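Local coordinates for protein transcriptional regulator (Corynebacterium diphtheriae, PDB 3LMM) that is of unknown function but probably binds DNA as a multidomain transcriptional regulator, at residues Phe110-Lys122 with Ala131-Thr144. Sequence-based numbering, arbitrary orientation.
Sequences FTRIDVAPDVVAK and AIYVAAAAEPIEDT
Asp118 and Tyr133 pair across an antiparallel beta hairpin, and so do Val120 and Ala131; four backbone hydrogen bonds join strands 118-122 and 131-134. Tyr133 N gives a nearly straight bond to Asp118 O (2.6 Å, 177°), whereas the return bond from Asp118 N to Tyr133 O is bent (3.1 Å, 136°). Val120 and Ala131 exchange the other two. Val119 and Ile132 form a non-hydrogen-bonded pair, where Val119 CA lies 3.1 Å from Ala131 O in a CA-H...O contact.

Apolar contacts are made on both faces. On one, Ile132 lies alongside Val119 and Pro117: its CG1 meets Val119 CB at 3.8 Å, while chi1 of -60° sets CG2 anti to the backbone N and against Pro117 CB. The beta-branched Val119 and Ile132 suit extended strands, and the rigid ring of Pro117 also lays its CB against Val134 CB. On the other, Val120 CG2 touches the small Ala131 CB at 3.5 Å and reaches the edge of the Tyr133 ring, which also packs on helix 10-24. Asp118 here salt-bridges Arg12.

Ile141 crosses Ile113 at about a right angle, its CG2 3.5 Å from Ile113 CG1 and also touching Val115 CG1. Arg112 lends its aliphatic CG to Thr144 CG2 (4.0 Å), while its guanidinium is held by Gly108 and, through NE, by a salt bridge to Asp66.

Strand 118-123 is outermost in its four-stranded sheet, with Ile132 and Val134 bonded onward to strand 82-86. The chemistry implies a sheet margin fixed by backbone bonds, while Arg112, Ile113 and Val115 meet returning loop 141-144 mainly through apolar atoms.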
loop_
_atom_site.group_PDB
_atom_site.type_symbol
_atom_site.label_atom_id
_atom_site.label_comp_id
_atom_site.label_asym_id
_atom_site.label_seq_id
_atom_site.Cartn_x
_atom_site.Cartn_y
_atom_site.Cartn_z
ATOM N N PHE A 110 -4.874 -3.372 -9.566
ATOM C CA PHE A 110 -4.524 -2.334 -8.602
ATOM C C PHE A 110 -4.535 -2.814 -7.146
ATOM O O PHE A 110 -3.773 -2.315 -6.320
ATOM C CB PHE A 110 -5.480 -1.147 -8.725
ATOM C CG PHE A 110 -5.204 -0.046 -7.738
ATOM C CD1 PHE A 110 -4.091 0.777 -7.891
ATOM C CD2 PHE A 110 -6.061 0.173 -6.661
ATOM C CE1 PHE A 110 -3.837 1.808 -6.988
ATOM C CE2 PHE A 110 -5.821 1.197 -5.750
ATOM C CZ PHE A 110 -4.709 2.018 -5.912
ATOM N N THR A 111 -5.399 -3.774 -6.835
ATOM C CA THR A 111 -5.482 -4.268 -5.472
ATOM C C THR A 111 -4.329 -5.161 -5.098
ATOM O O THR A 111 -3.930 -5.187 -3.942
ATOM C CB THR A 111 -6.765 -5.075 -5.204
ATOM O OG1 THR A 111 -7.908 -4.224 -5.306
ATOM C CG2 THR A 111 -6.731 -5.687 -3.807
ATOM N N ARG A 112 -3.786 -5.902 -6.053
ATOM C CA ARG A 112 -2.694 -6.783 -5.692
ATOM C C ARG A 112 -1.304 -6.320 -6.089
ATOM O O ARG A 112 -0.311 -6.821 -5.578
ATOM C CB ARG A 112 -2.964 -8.220 -6.211
ATOM C CG ARG A 112 -3.129 -8.395 -7.728
ATOM C CD ARG A 112 -4.598 -8.621 -8.150
ATOM N NE ARG A 112 -5.082 -10.012 -8.068
ATOM C CZ ARG A 112 -6.367 -10.370 -8.192
ATOM N NH1 ARG A 112 -6.722 -11.646 -8.104
ATOM N NH2 ARG A 112 -7.315 -9.452 -8.388
ATOM N N ILE A 113 -1.216 -5.334 -6.961
ATOM C CA ILE A 113 0.098 -4.902 -7.407
ATOM C C ILE A 113 0.403 -3.442 -7.024
ATOM O O ILE A 113 1.564 -3.019 -7.005
ATOM C CB ILE A 113 0.170 -5.107 -8.924
ATOM C CG1 ILE A 113 1.603 -5.093 -9.405
ATOM C CG2 ILE A 113 -0.642 -4.036 -9.635
ATOM C CD1 ILE A 113 1.703 -4.994 -10.931
ATOM N N ASP A 114 -0.650 -2.693 -6.700
ATOM C CA ASP A 114 -0.553 -1.293 -6.291
ATOM C C ASP A 114 -0.471 -0.310 -7.455
ATOM O O ASP A 114 -0.066 0.845 -7.282
ATOM C CB ASP A 114 0.648 -1.073 -5.376
ATOM C CG ASP A 114 0.238 -0.598 -4.003
ATOM O OD1 ASP A 114 1.120 -0.209 -3.201
ATOM O OD2 ASP A 114 -0.982 -0.627 -3.722
ATOM N N VAL A 115 -0.859 -0.759 -8.644
ATOM C CA VAL A 115 -0.834 0.097 -9.818
ATOM C C VAL A 115 -2.049 -0.174 -10.687
ATOM O O VAL A 115 -2.478 -1.315 -10.838
ATOM C CB VAL A 115 0.455 -0.119 -10.636
ATOM C CG1 VAL A 115 1.213 -1.307 -10.107
ATOM C CG2 VAL A 115 0.128 -0.303 -12.117
ATOM N N ALA A 116 -2.597 0.891 -11.258
ATOM C CA ALA A 116 -3.770 0.784 -12.109
ATOM C C ALA A 116 -3.421 1.172 -13.548
ATOM O O ALA A 116 -3.599 2.323 -13.946
ATOM C CB ALA A 116 -4.867 1.684 -11.577
ATOM N N PRO A 117 -2.940 0.205 -14.353
ATOM C CA PRO A 117 -2.569 0.465 -15.747
ATOM C C PRO A 117 -3.745 0.799 -16.655
ATOM O O PRO A 117 -4.872 0.382 -16.400
ATOM C CB PRO A 117 -1.870 -0.827 -16.157
ATOM C CG PRO A 117 -2.643 -1.857 -15.406
ATOM C CD PRO A 117 -2.786 -1.228 -14.034
ATOM N N ASP A 118 -3.472 1.562 -17.708
ATOM C CA ASP A 118 -4.507 1.938 -18.656
ATOM C C ASP A 118 -4.785 0.761 -19.576
ATOM O O ASP A 118 -3.920 0.355 -20.346
ATOM C CB ASP A 118 -4.068 3.154 -19.480
ATOM C CG ASP A 118 -4.260 4.468 -18.733
ATOM O OD1 ASP A 118 -5.405 4.729 -18.305
ATOM O OD2 ASP A 118 -3.285 5.244 -18.574
ATOM N N VAL A 119 -5.990 0.209 -19.481
ATOM C CA VAL A 119 -6.379 -0.924 -20.315
ATOM C C VAL A 119 -7.532 -0.516 -21.220
ATOM O O VAL A 119 -8.520 0.041 -20.743
ATOM C CB VAL A 119 -6.806 -2.148 -19.457
ATOM C CG1 VAL A 119 -7.683 -1.692 -18.320
ATOM C CG2 VAL A 119 -7.575 -3.147 -20.313
ATOM N N VAL A 120 -7.392 -0.786 -22.520
ATOM C CA VAL A 120 -8.430 -0.454 -23.497
ATOM C C VAL A 120 -8.764 -1.665 -24.359
ATOM O O VAL A 120 -7.877 -2.427 -24.754
ATOM C CB VAL A 120 -8.009 0.709 -24.442
ATOM C CG1 VAL A 120 -7.545 1.899 -23.628
ATOM C CG2 VAL A 120 -6.919 0.257 -25.391
ATOM N N ALA A 121 -10.055 -1.835 -24.632
ATOM C CA ALA A 121 -10.542 -2.942 -25.444
ATOM C C ALA A 121 -10.245 -2.671 -26.904
ATOM O O ALA A 121 -10.101 -1.525 -27.318
ATOM C CB ALA A 121 -12.035 -3.122 -25.251
ATOM N N LYS A 122 -10.161 -3.739 -27.683
ATOM C CA LYS A 122 -9.866 -3.651 -29.106
ATOM C C LYS A 122 -10.491 -4.863 -29.759
ATOM O O LYS A 122 -10.775 -5.856 -29.088
ATOM C CB LYS A 122 -8.353 -3.684 -29.322
ATOM C CG LYS A 122 -7.611 -2.485 -28.789
ATOM C CD LYS A 122 -7.754 -1.347 -29.757
ATOM C CE LYS A 122 -7.094 -0.096 -29.249
ATOM N NZ LYS A 122 -7.395 1.016 -30.187
ATOM N N ALA A 131 -5.878 -4.070 -24.452
ATOM C CA ALA A 131 -4.583 -3.457 -24.634
ATOM C C ALA A 131 -4.268 -2.838 -23.287
ATOM O O ALA A 131 -4.987 -1.954 -22.832
ATOM C CB ALA A 131 -4.653 -2.385 -25.693
ATOM N N ILE A 132 -3.225 -3.317 -22.627
ATOM C CA ILE A 132 -2.874 -2.740 -21.348
ATOM C C ILE A 132 -1.590 -1.935 -21.463
ATOM O O ILE A 132 -0.540 -2.462 -21.846
ATOM C CB ILE A 132 -2.674 -3.795 -20.276
ATOM C CG1 ILE A 132 -3.941 -4.595 -20.088
ATOM C CG2 ILE A 132 -2.311 -3.112 -18.985
ATOM C CD1 ILE A 132 -3.803 -5.676 -19.072
ATOM N N TYR A 133 -1.680 -0.653 -21.129
ATOM C CA TYR A 133 -0.529 0.225 -21.203
ATOM C C TYR A 133 -0.009 0.494 -19.805
ATOM O O TYR A 133 -0.672 1.139 -18.984
ATOM C CB TYR A 133 -0.912 1.539 -21.887
ATOM C CG TYR A 133 -1.342 1.360 -23.319
ATOM C CD1 TYR A 133 -0.421 1.015 -24.304
ATOM C CD2 TYR A 133 -2.683 1.464 -23.682
ATOM C CE1 TYR A 133 -0.828 0.773 -25.620
ATOM C CE2 TYR A 133 -3.103 1.220 -24.992
ATOM C CZ TYR A 133 -2.175 0.871 -25.956
ATOM O OH TYR A 133 -2.593 0.602 -27.246
ATOM N N VAL A 134 1.182 -0.014 -19.529
ATOM C CA VAL A 134 1.774 0.182 -18.224
ATOM C C VAL A 134 3.006 1.084 -18.321
ATOM O O VAL A 134 3.891 0.862 -19.142
ATOM C CB VAL A 134 2.060 -1.212 -17.556
ATOM C CG1 VAL A 134 2.208 -2.274 -18.622
ATOM C CG2 VAL A 134 3.284 -1.151 -16.656
ATOM N N ALA A 135 3.019 2.134 -17.498
ATOM C CA ALA A 135 4.108 3.110 -17.457
ATOM C C ALA A 135 5.190 2.689 -16.476
ATOM O O ALA A 135 4.929 1.917 -15.553
ATOM C CB ALA A 135 3.561 4.473 -17.065
ATOM N N ALA A 136 6.403 3.197 -16.682
ATOM C CA ALA A 136 7.527 2.877 -15.810
ATOM C C ALA A 136 7.224 3.357 -14.394
ATOM O O ALA A 136 6.808 4.501 -14.190
ATOM C CB ALA A 136 8.782 3.543 -16.326
ATOM N N ALA A 137 7.433 2.475 -13.422
ATOM C CA ALA A 137 7.170 2.787 -12.024
ATOM C C ALA A 137 8.240 3.693 -11.459
ATOM O O ALA A 137 9.398 3.598 -11.843
ATOM C CB ALA A 137 7.110 1.505 -11.212
ATOM N N ALA A 138 7.867 4.572 -10.538
ATOM C CA ALA A 138 8.862 5.465 -9.961
ATOM C C ALA A 138 9.681 4.728 -8.899
ATOM O O ALA A 138 10.676 5.252 -8.390
ATOM C CB ALA A 138 8.187 6.700 -9.373
ATOM N N GLU A 139 9.255 3.507 -8.574
ATOM C CA GLU A 139 9.938 2.655 -7.587
ATOM C C GLU A 139 9.576 1.212 -7.893
ATOM O O GLU A 139 8.548 0.950 -8.514
ATOM C CB GLU A 139 9.492 2.998 -6.168
ATOM C CG GLU A 139 8.011 2.895 -5.955
ATOM C CD GLU A 139 7.582 3.371 -4.587
ATOM O OE1 GLU A 139 7.841 2.655 -3.598
ATOM O OE2 GLU A 139 6.989 4.468 -4.503
ATOM N N PRO A 140 10.413 0.257 -7.468
ATOM C CA PRO A 140 10.111 -1.150 -7.741
ATOM C C PRO A 140 8.716 -1.596 -7.328
ATOM O O PRO A 140 8.217 -1.245 -6.259
ATOM C CB PRO A 140 11.220 -1.903 -7.002
ATOM C CG PRO A 140 11.680 -0.931 -5.961
ATOM C CD PRO A 140 11.644 0.392 -6.682
ATOM N N ILE A 141 8.089 -2.371 -8.205
ATOM C CA ILE A 141 6.746 -2.886 -7.968
ATOM C C ILE A 141 6.850 -4.391 -7.758
ATOM O O ILE A 141 7.123 -5.129 -8.705
ATOM C CB ILE A 141 5.819 -2.618 -9.187
ATOM C CG1 ILE A 141 5.845 -1.126 -9.567
ATOM C CG2 ILE A 141 4.413 -3.054 -8.862
ATOM C CD1 ILE A 141 5.631 -0.167 -8.380
ATOM N N GLU A 142 6.650 -4.842 -6.523
ATOM C CA GLU A 142 6.717 -6.268 -6.217
ATOM C C GLU A 142 5.430 -6.953 -6.655
ATOM O O GLU A 142 4.352 -6.379 -6.526
ATOM C CB GLU A 142 6.948 -6.469 -4.722
ATOM C CG GLU A 142 8.412 -6.330 -4.343
ATOM C CD GLU A 142 8.624 -5.800 -2.933
ATOM O OE1 GLU A 142 9.792 -5.816 -2.469
ATOM O OE2 GLU A 142 7.633 -5.364 -2.299
ATOM N N ASP A 143 5.534 -8.171 -7.179
ATOM C CA ASP A 143 4.341 -8.865 -7.645
ATOM C C ASP A 143 3.603 -9.621 -6.544
ATOM O O ASP A 143 3.951 -9.531 -5.373
ATOM C CB ASP A 143 4.683 -9.820 -8.790
ATOM C CG ASP A 143 5.639 -10.913 -8.377
ATOM O OD1 ASP A 143 5.749 -11.198 -7.169
ATOM O OD2 ASP A 143 6.279 -11.504 -9.272
ATOM N N THR A 144 2.579 -10.372 -6.933
ATOM C CA THR A 144 1.767 -11.119 -5.979
ATOM C C THR A 144 2.544 -12.059 -5.074
ATOM O O THR A 144 2.079 -12.397 -3.989
ATOM C CB THR A 144 0.703 -11.932 -6.698
ATOM O OG1 THR A 144 1.342 -12.894 -7.543
ATOM C CG2 THR A 144 -0.180 -11.020 -7.538
#